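Local atomic coordinates of carbohydrate kinase, FGGY (Rhodospirillum rubrum, PDB entry 3IFR), a protein that probably phosphorylates D-xylulose at the expense of ATP, as a sugar kinase of the FGGY family with the two-domain actin-like ATPase fold. Residues E174-R179 / P212-H217; T83-A88 / C161-Y166; A182-F187 / Y285-L290; V89-D94 / G155-V160. One frame throughout, in Å; residues are numbered along the deposited sequence.

Contact 1: residues E174-R179 / P212-H217; sequences ERVVDR and PAHPTH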
loop_
_atom_site.group_PDB
_atom_site.type_symbol
_atom_site.label_atom_id
_atom_site.label_comp_id
_atom_site.label_asym_id
_atom_site.label_seq_id
_atom_site.Cartn_x
_atom_site.Cartn_y
_atom_site.Cartn_z
ATOM N N GLU A 174 22.239 -5.069 12.193
ATOM C CA GLU A 174 22.525 -5.533 10.854
ATOM C C GLU A 174 22.399 -4.365 9.859
ATOM O O GLU A 174 21.792 -3.348 10.156
ATOM C CB GLU A 174 21.567 -6.671 10.500
ATOM C CG GLU A 174 21.688 -7.872 11.419
ATOM C CD GLU A 174 23.119 -8.390 11.473
ATOM O OE1 GLU A 174 23.940 -7.991 10.615
ATOM O OE2 GLU A 174 23.423 -9.172 12.390
ATOM N N ARG A 175 22.957 -4.496 8.673
ATOM C CA ARG A 175 22.775 -3.455 7.683
ATOM C C ARG A 175 22.190 -4.035 6.397
ATOM O O ARG A 175 22.924 -4.551 5.582
ATOM C CB ARG A 175 24.109 -2.785 7.408
ATOM C CG ARG A 175 24.031 -1.405 6.777
ATOM C CD ARG A 175 25.428 -1.007 6.262
ATOM N NE ARG A 175 25.395 0.145 5.383
ATOM C CZ ARG A 175 25.645 0.082 4.091
ATOM N NH1 ARG A 175 25.938 -1.079 3.542
ATOM N NH2 ARG A 175 25.609 1.169 3.356
ATOM N N VAL A 176 20.865 -3.987 6.233
ATOM C CA VAL A 176 20.232 -4.489 5.016
ATOM C C VAL A 176 19.036 -3.639 4.654
ATOM O O VAL A 176 18.576 -2.849 5.463
ATOM C CB VAL A 176 19.764 -5.970 5.137
ATOM C CG1 VAL A 176 20.935 -6.903 5.545
ATOM C CG2 VAL A 176 18.516 -6.106 6.056
ATOM N N VAL A 177 18.522 -3.797 3.438
ATOM C CA VAL A 177 17.185 -3.304 3.144
ATOM C C VAL A 177 16.267 -4.409 2.597
ATOM O O VAL A 177 16.736 -5.365 1.985
ATOM C CB VAL A 177 17.227 -2.124 2.169
ATOM C CG1 VAL A 177 17.865 -0.963 2.853
ATOM C CG2 VAL A 177 17.973 -2.501 0.904
ATOM N N ASP A 178 14.963 -4.282 2.846
ATOM C CA ASP A 178 13.945 -5.109 2.215
ATOM C C ASP A 178 14.162 -5.074 0.688
ATOM O O ASP A 178 14.381 -3.975 0.098
ATOM C CB ASP A 178 12.579 -4.512 2.563
ATOM C CG ASP A 178 11.403 -5.360 2.126
ATOM O OD1 ASP A 178 11.582 -6.444 1.537
ATOM O OD2 ASP A 178 10.260 -4.905 2.385
ATOM N N ARG A 179 14.143 -6.260 0.075
ATOM C CA ARG A 179 14.019 -6.397 -1.372
ATOM C C ARG A 179 12.991 -5.398 -1.901
ATOM O O ARG A 179 13.159 -4.805 -2.949
ATOM C CB ARG A 179 13.492 -7.815 -1.744
ATOM C CG ARG A 179 14.483 -9.003 -1.619
ATOM C CD ARG A 179 13.917 -10.331 -2.267
ATOM N NE ARG A 179 12.602 -10.723 -1.704
ATOM C CZ ARG A 179 11.910 -11.825 -2.027
ATOM N NH1 ARG A 179 10.747 -12.065 -1.447
ATOM N NH2 ARG A 179 12.380 -12.701 -2.899
ATOM N N PRO A 212 22.797 -4.626 1.160
ATOM C CA PRO A 212 22.265 -5.743 0.374
ATOM C C PRO A 212 20.781 -5.914 0.671
ATOM O O PRO A 212 20.343 -5.678 1.820
ATOM C CB PRO A 212 23.031 -6.967 0.912
ATOM C CG PRO A 212 24.130 -6.464 1.753
ATOM C CD PRO A 212 23.787 -5.047 2.171
ATOM N N ALA A 213 20.020 -6.339 -0.340
ATOM C CA ALA A 213 18.599 -6.632 -0.157
ATOM C C ALA A 213 18.379 -7.921 0.647
ATOM O O ALA A 213 19.205 -8.851 0.622
ATOM C CB ALA A 213 17.879 -6.712 -1.494
ATOM N N HIS A 214 17.267 -7.971 1.363
ATOM C CA HIS A 214 16.971 -9.122 2.214
ATOM C C HIS A 214 15.490 -9.447 2.084
ATOM O O HIS A 214 14.655 -8.528 2.113
ATOM C CB HIS A 214 17.304 -8.790 3.671
ATOM C CG HIS A 214 16.838 -9.815 4.662
ATOM N ND1 HIS A 214 17.650 -10.824 5.124
ATOM C CD2 HIS A 214 15.656 -9.955 5.313
ATOM C CE1 HIS A 214 16.985 -11.560 6.001
ATOM N NE2 HIS A 214 15.783 -11.031 6.149
ATOM N N PRO A 215 15.152 -10.749 1.944
ATOM C CA PRO A 215 13.734 -11.071 1.734
ATOM C C PRO A 215 13.008 -11.144 3.058
ATOM O O PRO A 215 13.498 -11.745 4.011
ATOM C CB PRO A 215 13.780 -12.451 1.078
ATOM C CG PRO A 215 15.147 -13.028 1.471
ATOM C CD PRO A 215 15.956 -11.960 2.165
ATOM N N THR A 216 11.822 -10.567 3.105
ATOM C CA THR A 216 11.050 -10.480 4.331
ATOM C C THR A 216 10.983 -11.749 5.185
ATOM O O THR A 216 11.186 -11.697 6.404
ATOM C CB THR A 216 9.626 -10.050 4.001
ATOM O OG1 THR A 216 9.658 -8.796 3.319
ATOM C CG2 THR A 216 8.805 -9.918 5.262
ATOM N N HIS A 217 10.680 -12.887 4.566
ATOM C CA HIS A 217 10.399 -14.108 5.333
ATOM C C HIS A 217 11.609 -14.710 6.080
ATOM O O HIS A 217 11.428 -15.475 7.041
ATOM C CB HIS A 217 9.783 -15.166 4.427
ATOM C CG HIS A 217 10.730 -15.706 3.407
ATOM N ND1 HIS A 217 11.014 -15.044 2.227
ATOM C CD2 HIS A 217 11.483 -16.834 3.396
ATOM C CE1 HIS A 217 11.888 -15.753 1.523
ATOM N NE2 HIS A 217 12.198 -16.835 2.224
HETATM O O HOH W 1 8.413 -6.653 1.694
HETATM O O HOH W 2 11.363 -8.909 0.514
#

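Contact 2: residues T83-A88 / C161-Y166; sequences TGMLPA and CGSYDY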
loop_
_atom_site.group_PDB
_atom_site.type_symbol
_atom_site.label_atom_id
_atom_site.label_comp_id
_atom_site.label_asym_id
_atom_site.label_seq_id
_atom_site.Cartn_x
_atom_site.Cartn_y
_atom_site.Cartn_z
ATOM N N THR A 83 7.150 -3.681 9.759
ATOM C CA THR A 83 6.679 -3.183 8.480
ATOM C C THR A 83 6.522 -1.630 8.617
ATOM O O THR A 83 6.680 -1.063 9.715
ATOM C CB THR A 83 5.348 -3.891 8.144
ATOM O OG1 THR A 83 4.795 -3.418 6.911
ATOM C CG2 THR A 83 4.332 -3.655 9.255
ATOM N N GLY A 84 6.251 -0.956 7.496
ATOM C CA GLY A 84 5.980 0.461 7.492
ATOM C C GLY A 84 5.822 0.977 6.069
ATOM O O GLY A 84 5.911 0.224 5.103
HETATM N N MSE A 85 5.614 2.283 5.923
HETATM C CA MSE A 85 5.441 2.858 4.587
HETATM C C MSE A 85 6.733 2.766 3.737
HETATM O O MSE A 85 7.836 2.708 4.270
HETATM C CB MSE A 85 4.895 4.280 4.700
HETATM C CG MSE A 85 5.952 5.386 4.763
HETATM SE SE MSE A 85 7.185 5.439 6.322
HETATM C CE MSE A 85 6.096 6.415 7.672
ATOM N N LEU A 86 6.588 2.727 2.421
ATOM C CA LEU A 86 7.745 2.722 1.522
ATOM C C LEU A 86 7.345 3.334 0.164
ATOM O O LEU A 86 6.155 3.490 -0.140
ATOM C CB LEU A 86 8.272 1.274 1.302
ATOM C CG LEU A 86 7.444 0.298 0.445
ATOM C CD1 LEU A 86 8.219 -0.984 0.099
ATOM C CD2 LEU A 86 6.112 -0.061 1.132
ATOM N N PRO A 87 8.340 3.711 -0.640
ATOM C CA PRO A 87 9.738 3.776 -0.192
ATOM C C PRO A 87 9.997 5.114 0.499
ATOM O O PRO A 87 9.794 6.172 -0.111
ATOM C CB PRO A 87 10.529 3.723 -1.491
ATOM C CG PRO A 87 9.525 3.451 -2.593
ATOM C CD PRO A 87 8.203 3.911 -2.086
ATOM N N ALA A 88 10.396 5.079 1.771
ATOM C CA ALA A 88 10.788 6.286 2.438
ATOM C C ALA A 88 12.265 6.391 2.098
ATOM O O ALA A 88 12.918 5.382 1.776
ATOM C CB ALA A 88 10.565 6.170 3.932
ATOM N N CYS A 161 18.368 4.055 2.952
ATOM C CA CYS A 161 17.429 3.001 3.289
ATOM C C CYS A 161 16.031 3.561 3.549
ATOM O O CYS A 161 15.834 4.764 3.460
ATOM C CB CYS A 161 17.923 2.218 4.516
ATOM S SG CYS A 161 17.915 3.138 6.077
ATOM N N GLY A 162 15.082 2.693 3.908
ATOM C CA GLY A 162 13.708 3.091 4.068
ATOM C C GLY A 162 13.402 3.154 5.539
ATOM O O GLY A 162 14.299 2.990 6.357
ATOM N N SER A 163 12.129 3.358 5.888
ATOM C CA SER A 163 11.782 3.635 7.270
ATOM C C SER A 163 11.952 2.403 8.124
ATOM O O SER A 163 12.695 2.425 9.078
ATOM C CB SER A 163 10.344 4.101 7.377
ATOM O OG SER A 163 9.520 3.131 6.759
ATOM N N TYR A 164 11.269 1.326 7.776
ATOM C CA TYR A 164 11.361 0.109 8.575
ATOM C C TYR A 164 12.783 -0.507 8.461
ATOM O O TYR A 164 13.269 -1.153 9.415
ATOM C CB TYR A 164 10.158 -0.885 8.304
ATOM C CG TYR A 164 9.984 -1.344 6.848
ATOM C CD1 TYR A 164 10.780 -2.385 6.308
ATOM C CD2 TYR A 164 9.068 -0.721 6.006
ATOM C CE1 TYR A 164 10.646 -2.780 4.957
ATOM C CE2 TYR A 164 8.912 -1.105 4.691
ATOM C CZ TYR A 164 9.700 -2.129 4.159
ATOM O OH TYR A 164 9.537 -2.493 2.837
ATOM N N ASP A 165 13.483 -0.284 7.339
ATOM C CA ASP A 165 14.889 -0.752 7.298
ATOM C C ASP A 165 15.713 -0.066 8.409
ATOM O O ASP A 165 16.573 -0.664 9.079
ATOM C CB ASP A 165 15.555 -0.431 5.968
ATOM C CG ASP A 165 14.814 -1.002 4.767
ATOM O OD1 ASP A 165 14.428 -2.190 4.791
ATOM O OD2 ASP A 165 14.672 -0.255 3.756
ATOM N N TYR A 166 15.444 1.223 8.613
ATOM C CA TYR A 166 16.207 1.936 9.597
ATOM C C TYR A 166 15.947 1.394 11.018
ATOM O O TYR A 166 16.873 1.150 11.784
ATOM C CB TYR A 166 15.931 3.435 9.478
ATOM C CG TYR A 166 16.559 4.239 10.571
ATOM C CD1 TYR A 166 17.936 4.294 10.688
ATOM C CD2 TYR A 166 15.779 4.917 11.496
ATOM C CE1 TYR A 166 18.526 5.034 11.701
ATOM C CE2 TYR A 166 16.341 5.652 12.510
ATOM C CZ TYR A 166 17.720 5.730 12.599
ATOM O OH TYR A 166 18.331 6.461 13.588
HETATM O O HOH W 3 10.547 2.735 3.390
#

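Contact 3: residues A182-F187 / Y285-L290; sequences ALEGGF and YLDYHL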
loop_
_atom_site.group_PDB
_atom_site.type_symbol
_atom_site.label_atom_id
_atom_site.label_comp_id
_atom_site.label_asym_id
_atom_site.label_seq_id
_atom_site.Cartn_x
_atom_site.Cartn_y
_atom_site.Cartn_z
ATOM N N ALA A 182 14.058 -1.839 -2.122
ATOM C CA ALA A 182 14.987 -1.695 -3.230
ATOM C C ALA A 182 14.315 -1.785 -4.620
ATOM O O ALA A 182 14.693 -1.084 -5.560
ATOM C CB ALA A 182 16.134 -2.713 -3.089
ATOM N N LEU A 183 13.313 -2.636 -4.743
ATOM C CA LEU A 183 12.550 -2.794 -5.974
ATOM C C LEU A 183 11.637 -1.587 -6.223
ATOM O O LEU A 183 11.668 -0.970 -7.289
ATOM C CB LEU A 183 11.693 -4.049 -5.850
ATOM C CG LEU A 183 11.412 -4.989 -7.028
ATOM C CD1 LEU A 183 9.884 -5.426 -7.058
ATOM C CD2 LEU A 183 11.848 -4.436 -8.349
ATOM N N GLU A 184 10.801 -1.234 -5.258
ATOM C CA GLU A 184 10.006 -0.046 -5.476
ATOM C C GLU A 184 10.957 1.102 -5.730
ATOM O O GLU A 184 10.706 1.940 -6.581
ATOM C CB GLU A 184 9.063 0.244 -4.302
ATOM C CG GLU A 184 7.978 -0.827 -4.176
ATOM C CD GLU A 184 6.777 -0.367 -3.414
ATOM O OE1 GLU A 184 6.522 0.842 -3.309
ATOM O OE2 GLU A 184 6.073 -1.230 -2.929
ATOM N N GLY A 185 12.082 1.091 -5.023
ATOM C CA GLY A 185 13.054 2.160 -5.092
ATOM C C GLY A 185 13.826 2.347 -6.396
ATOM O O GLY A 185 14.348 3.430 -6.632
ATOM N N GLY A 186 13.946 1.302 -7.220
ATOM C CA GLY A 186 14.596 1.421 -8.521
ATOM C C GLY A 186 15.940 0.736 -8.542
ATOM O O GLY A 186 16.680 0.861 -9.505
ATOM N N PHE A 187 16.267 -0.023 -7.507
ATOM C CA PHE A 187 17.591 -0.614 -7.472
ATOM C C PHE A 187 17.699 -2.070 -7.899
ATOM O O PHE A 187 18.814 -2.569 -8.148
ATOM C CB PHE A 187 18.206 -0.454 -6.090
ATOM C CG PHE A 187 18.311 0.972 -5.638
ATOM C CD1 PHE A 187 18.708 1.966 -6.523
ATOM C CD2 PHE A 187 18.023 1.327 -4.320
ATOM C CE1 PHE A 187 18.795 3.298 -6.108
ATOM C CE2 PHE A 187 18.149 2.671 -3.892
ATOM C CZ PHE A 187 18.532 3.639 -4.796
ATOM N N TYR A 285 2.094 -1.501 -10.656
ATOM C CA TYR A 285 3.451 -1.600 -10.103
ATOM C C TYR A 285 3.723 -2.994 -9.530
ATOM O O TYR A 285 2.820 -3.668 -9.077
ATOM C CB TYR A 285 3.656 -0.569 -8.989
ATOM C CG TYR A 285 2.664 0.597 -9.002
ATOM C CD1 TYR A 285 2.816 1.660 -9.892
ATOM C CD2 TYR A 285 1.579 0.643 -8.107
ATOM C CE1 TYR A 285 1.909 2.736 -9.904
ATOM C CE2 TYR A 285 0.676 1.715 -8.108
ATOM C CZ TYR A 285 0.845 2.749 -9.016
ATOM O OH TYR A 285 -0.043 3.807 -9.041
ATOM N N LEU A 286 4.977 -3.399 -9.497
ATOM C CA LEU A 286 5.304 -4.687 -8.965
ATOM C C LEU A 286 6.007 -4.663 -7.591
ATOM O O LEU A 286 6.730 -3.718 -7.250
ATOM C CB LEU A 286 6.109 -5.448 -10.009
ATOM C CG LEU A 286 6.382 -6.937 -9.886
ATOM C CD1 LEU A 286 5.113 -7.846 -9.869
ATOM C CD2 LEU A 286 7.318 -7.321 -11.016
ATOM N N ASP A 287 5.768 -5.724 -6.809
ATOM C CA ASP A 287 6.438 -5.958 -5.523
ATOM C C ASP A 287 6.631 -7.454 -5.412
ATOM O O ASP A 287 5.953 -8.210 -6.102
ATOM C CB ASP A 287 5.566 -5.520 -4.345
ATOM C CG ASP A 287 5.662 -4.029 -4.039
ATOM O OD1 ASP A 287 4.906 -3.205 -4.615
ATOM O OD2 ASP A 287 6.450 -3.681 -3.145
ATOM N N TYR A 288 7.527 -7.890 -4.525
ATOM C CA TYR A 288 7.548 -9.287 -4.142
ATOM C C TYR A 288 6.455 -9.498 -3.118
ATOM O O TYR A 288 6.211 -8.625 -2.292
ATOM C CB TYR A 288 8.876 -9.662 -3.524
ATOM C CG TYR A 288 10.024 -9.617 -4.509
ATOM C CD1 TYR A 288 10.316 -10.707 -5.308
ATOM C CD2 TYR A 288 10.819 -8.478 -4.629
ATOM C CE1 TYR A 288 11.366 -10.667 -6.206
ATOM C CE2 TYR A 288 11.872 -8.432 -5.519
ATOM C CZ TYR A 288 12.135 -9.524 -6.308
ATOM O OH TYR A 288 13.168 -9.468 -7.192
ATOM N N HIS A 289 5.776 -10.646 -3.145
ATOM C CA HIS A 289 4.886 -10.947 -2.035
ATOM C C HIS A 289 5.717 -11.275 -0.798
ATOM O O HIS A 289 6.913 -11.518 -0.900
ATOM C CB HIS A 289 4.018 -12.138 -2.360
ATOM C CG HIS A 289 2.767 -12.194 -1.552
ATOM N ND1 HIS A 289 1.542 -12.519 -2.098
ATOM C CD2 HIS A 289 2.539 -11.950 -0.245
ATOM C CE1 HIS A 289 0.618 -12.478 -1.156
ATOM N NE2 HIS A 289 1.201 -12.120 -0.032
ATOM N N LEU A 290 5.096 -11.291 0.379
ATOM C CA LEU A 290 5.800 -11.798 1.556
ATOM C C LEU A 290 5.875 -13.311 1.410
ATOM O O LEU A 290 6.886 -13.929 1.753
ATOM C CB LEU A 290 5.121 -11.412 2.867
ATOM C CG LEU A 290 4.776 -9.929 3.063
ATOM C CD1 LEU A 290 4.209 -9.621 4.438
ATOM C CD2 LEU A 290 6.018 -9.103 2.798
#

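Contact 4: residues V89-D94 / G155-V160; sequences VVLLDD and GAIATV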
loop_
_atom_site.group_PDB
_atom_site.type_symbol
_atom_site.label_atom_id
_atom_site.label_comp_id
_atom_site.label_asym_id
_atom_site.label_seq_id
_atom_site.Cartn_x
_atom_site.Cartn_y
_atom_site.Cartn_z
ATOM N N VAL A 89 12.786 7.608 2.111
ATOM C CA VAL A 89 14.202 7.823 1.882
ATOM C C VAL A 89 14.829 8.366 3.150
ATOM O O VAL A 89 14.553 9.500 3.555
ATOM C CB VAL A 89 14.438 8.824 0.741
ATOM C CG1 VAL A 89 15.919 9.197 0.636
ATOM C CG2 VAL A 89 13.909 8.259 -0.596
ATOM N N VAL A 90 15.662 7.534 3.765
ATOM C CA VAL A 90 16.433 7.861 4.958
ATOM C C VAL A 90 17.913 7.848 4.590
ATOM O O VAL A 90 18.372 6.852 3.989
ATOM C CB VAL A 90 16.195 6.775 6.050
ATOM C CG1 VAL A 90 17.021 7.078 7.304
ATOM C CG2 VAL A 90 14.740 6.727 6.401
ATOM N N LEU A 91 18.648 8.910 4.968
ATOM C CA LEU A 91 20.095 9.055 4.711
ATOM C C LEU A 91 20.970 8.969 5.980
ATOM O O LEU A 91 20.819 9.752 6.919
ATOM C CB LEU A 91 20.390 10.366 3.958
ATOM C CG LEU A 91 19.459 10.520 2.745
ATOM C CD1 LEU A 91 19.556 11.853 2.058
ATOM C CD2 LEU A 91 19.758 9.414 1.782
ATOM N N LEU A 92 21.887 8.007 6.006
ATOM C CA LEU A 92 22.847 7.938 7.101
ATOM C C LEU A 92 24.259 8.261 6.632
ATOM O O LEU A 92 24.684 7.899 5.526
ATOM C CB LEU A 92 22.819 6.589 7.846
ATOM C CG LEU A 92 21.447 6.057 8.268
ATOM C CD1 LEU A 92 21.559 4.675 8.926
ATOM C CD2 LEU A 92 20.714 7.077 9.174
ATOM N N ASP A 93 24.989 8.959 7.497
ATOM C CA ASP A 93 26.390 9.228 7.255
ATOM C C ASP A 93 27.270 8.050 7.707
ATOM O O ASP A 93 26.772 6.980 8.058
ATOM C CB ASP A 93 26.760 10.505 7.963
ATOM C CG ASP A 93 26.844 10.347 9.468
ATOM O OD1 ASP A 93 27.139 11.376 10.085
ATOM O OD2 ASP A 93 26.617 9.250 10.044
ATOM N N ASP A 94 28.583 8.224 7.709
ATOM C CA ASP A 94 29.432 7.058 7.924
ATOM C C ASP A 94 29.354 6.577 9.360
ATOM O O ASP A 94 29.704 5.446 9.652
ATOM C CB ASP A 94 30.880 7.317 7.475
ATOM C CG ASP A 94 31.484 8.561 8.096
ATOM O OD1 ASP A 94 30.914 9.147 9.043
ATOM O OD2 ASP A 94 32.552 8.958 7.612
ATOM N N GLY A 155 27.015 14.307 -0.392
ATOM C CA GLY A 155 28.388 13.822 -0.357
ATOM C C GLY A 155 28.670 13.031 0.916
ATOM O O GLY A 155 29.585 12.202 0.974
ATOM N N ALA A 156 27.877 13.289 1.951
ATOM C CA ALA A 156 28.058 12.559 3.206
ATOM C C ALA A 156 27.341 11.202 3.296
ATOM O O ALA A 156 27.413 10.572 4.335
ATOM C CB ALA A 156 27.622 13.403 4.353
ATOM N N ILE A 157 26.641 10.772 2.237
ATOM C CA ILE A 157 25.797 9.576 2.301
ATOM C C ILE A 157 26.599 8.290 2.274
ATOM O O ILE A 157 27.252 7.961 1.279
ATOM C CB ILE A 157 24.775 9.486 1.139
ATOM C CG1 ILE A 157 23.766 10.649 1.165
ATOM C CG2 ILE A 157 24.003 8.181 1.212
ATOM C CD1 ILE A 157 22.975 10.770 -0.079
ATOM N N ALA A 158 26.507 7.558 3.380
ATOM C CA ALA A 158 27.113 6.237 3.550
ATOM C C ALA A 158 26.060 5.140 3.414
ATOM O O ALA A 158 26.351 4.027 2.953
ATOM C CB ALA A 158 27.776 6.157 4.917
ATOM N N THR A 159 24.832 5.443 3.834
ATOM C CA THR A 159 23.716 4.489 3.743
ATOM C C THR A 159 22.412 5.196 3.380
ATOM O O THR A 159 22.020 6.230 3.980
ATOM C CB THR A 159 23.538 3.748 5.086
ATOM O OG1 THR A 159 24.740 3.033 5.421
ATOM C CG2 THR A 159 22.356 2.798 5.056
ATOM N N VAL A 160 21.735 4.635 2.392
ATOM C CA VAL A 160 20.389 5.056 2.068
ATOM C C VAL A 160 19.492 3.835 2.259
ATOM O O VAL A 160 19.851 2.716 1.836
ATOM C CB VAL A 160 20.280 5.603 0.629
ATOM C CG1 VAL A 160 20.812 4.565 -0.404
ATOM C CG2 VAL A 160 18.849 5.972 0.321
HETATM O O HOH W 4 25.964 4.071 7.704
#

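Contact 1: residues E174-R179 / P212-H217
V177 and A213 form a parallel bridge whose backbone bonds run on to R179: V177 N donates to P212 O, H214 N to V177 O at 2.7 Å and R179 N to H214 O. The bridge from D178 to H214 extends the pairing by one residue, after which D178 becomes the N-cap of helix 179-185, its OD1 accepting from N180 N.

Beyond the bridges the arginine carries the contact. R179 lays one face of its guanidinium over P215, with NE 3.5 Å from P215 CB; a bend at chi3 (-56°) turns the group back across the proline. At the guanidinium edge a water lies in plane, accepting from R179 NE and T216 N while donating to D178 OD1. A second water donates to D178 OD2 at 2.6 Å and to T216 OG1 at 3.0 Å, so the carboxylate and the threonine are joined through solvent. On the strand's N-terminal side V176 sets CB 3.4 Å from P212 O and CG2 3.8 Å from H214 CB.

D178 OD2 is also bonded to Y164 OH of helix 163-172, and T216 OG1 to G242 O of strand 238-244. V176 and H214 rest on L220 of strand 219-222, which places this two-stranded pairing beside the edge of the N-terminal domain's main sheet.

Contact 2: residues T83-A88 / C161-Y166
Y164 brings its ring against the backbone of T83 and G84, with CD2 3.2 Å from G84 N and CE2 3.3 Å from G84 O. Its CG sits between the backbone N and the carbonyl carbon (chi1 58°), which directs the ring from the first turn of the helix toward the strand end. At G84 the backbone itself meets the ring, there being no side chain in the way. Farther along, L86 crosses the tyrosine obliquely and sets CD1 3.4 Å from Y164 OH, a hydroxyl that is bonded to D178 OD2.

Here the end of central strand 77-84, in the main sheet of the N-terminal actin-like domain, meets the start of helix 163-172, with G162 as N-cap. G162 N donates to D165 OD2, which accepts through its anti lone pair.

S163 points toward the other segment and donates from OG to M85 O at 3.0 Å, in the carbonyl plane. The selenium of selenomethionine M85 curls back, through bends at chi2 and chi3, to 3.3 Å from the same S163 OG. A water adds a second grip on M85 O, donating to it at 2.9 Å while accepting from A88 N and S163 N. Beside this water A88 CB lies 4.0 Å from S163 CB, and A88 O receives a CA-H...O contact from G162 CA at 3.3 Å.

Contact 3: residues A182-F187 / Y285-L290
L183 fills the closely packed half of this junction between the two actin-like domains of the FGGY kinase: helix 179-185 comes from the N-terminal family region, and the loop 285-290 from the C-terminal one. The leucine points toward the loop and crosses Y288 at about a right angle, its CG 3.8 Å from Y288 CE2. Its CD1 reaches farther, to 3.6 Å from L286 O and 3.8 Å from D287 CA. I188 and L190 add apolar cover on this side, and R179 makes a cation-pi contact with Y288.

The partly exposed side, by contrast, brings two acids together. The chain of E184, extended beyond CG, carries the carboxylate out to D287, the two carboxylate planes lying 78° apart. D287 OD1 has a firm partner in N298 ND2, whereas a phosphate ion, probably from the crystallisation liquor, lies about 3 Å from the nearest atom of the E184 side chain. H246 touches both acids. Where the two carboxylates meet, E184 OE2 stands 2.5 Å from D287 OD2 and 2.8 Å from D287 OD1.

Contact 4: residues V89-D94 / G155-V160
A classic beta bulge marks this antiparallel pairing of strands 90-92 and 159-161: A158 and T159 both face L92, so one residue on 90-92 is matched by two. The bonds give the evidence. L92 O accepts from A158 N at 2.8 Å, in the carbonyl plane, and from T159 N at 3.0 Å, tilted 29° from it, while L92 N donates almost straight to T159 O at 2.7 Å (177°). L91 and V160 make the adjoining non-hydrogen-bonded pair, supported by a CA-H...O contact from V160 CA to V90 O.

On the face of L91 and V160 the two side chains lie side by side, with L91 CD2 3.8 Å from V160 CG2. The same L91 CD2 lies 4.0 Å from I157 CD1, closing a small apolar cluster. The opposite face has L92 CB against T159 CB, and a water there joins D93 O to T159 OG1, which is also bonded to R175 NH2. Where the strands part, A158 CB packs 3.4 Å from D93 O.

I146 and V139 of helix 139-149 cover the L91 and V160 face, whereas Y166 and M169 of helix 163-172 cover L92 and T159, so the two-stranded antiparallel pair lies between two helices.

Contacts 1, 2 and 4 lie within the N-terminal family region; contact 3 alone reaches into the C-terminal one. Contact 4 is nested in the chain loop closed by contact 2, centres about 14 Å apart, and the two share the path from strand 159-161 into helix 163-172. Contact 1 follows in sequence, its centre about 11 Å from that of contact 2, touching it through D178 with Y164 and D165. It alternates along the chain with contact 3 (centres about 12 Å apart), since 182-187 falls between 174-179 and 212-217. Contacts 3 and 4, centres about 21 Å apart, do not touch. The run from 155 to 187 connects the peripheral strand pair with the interdomain junction.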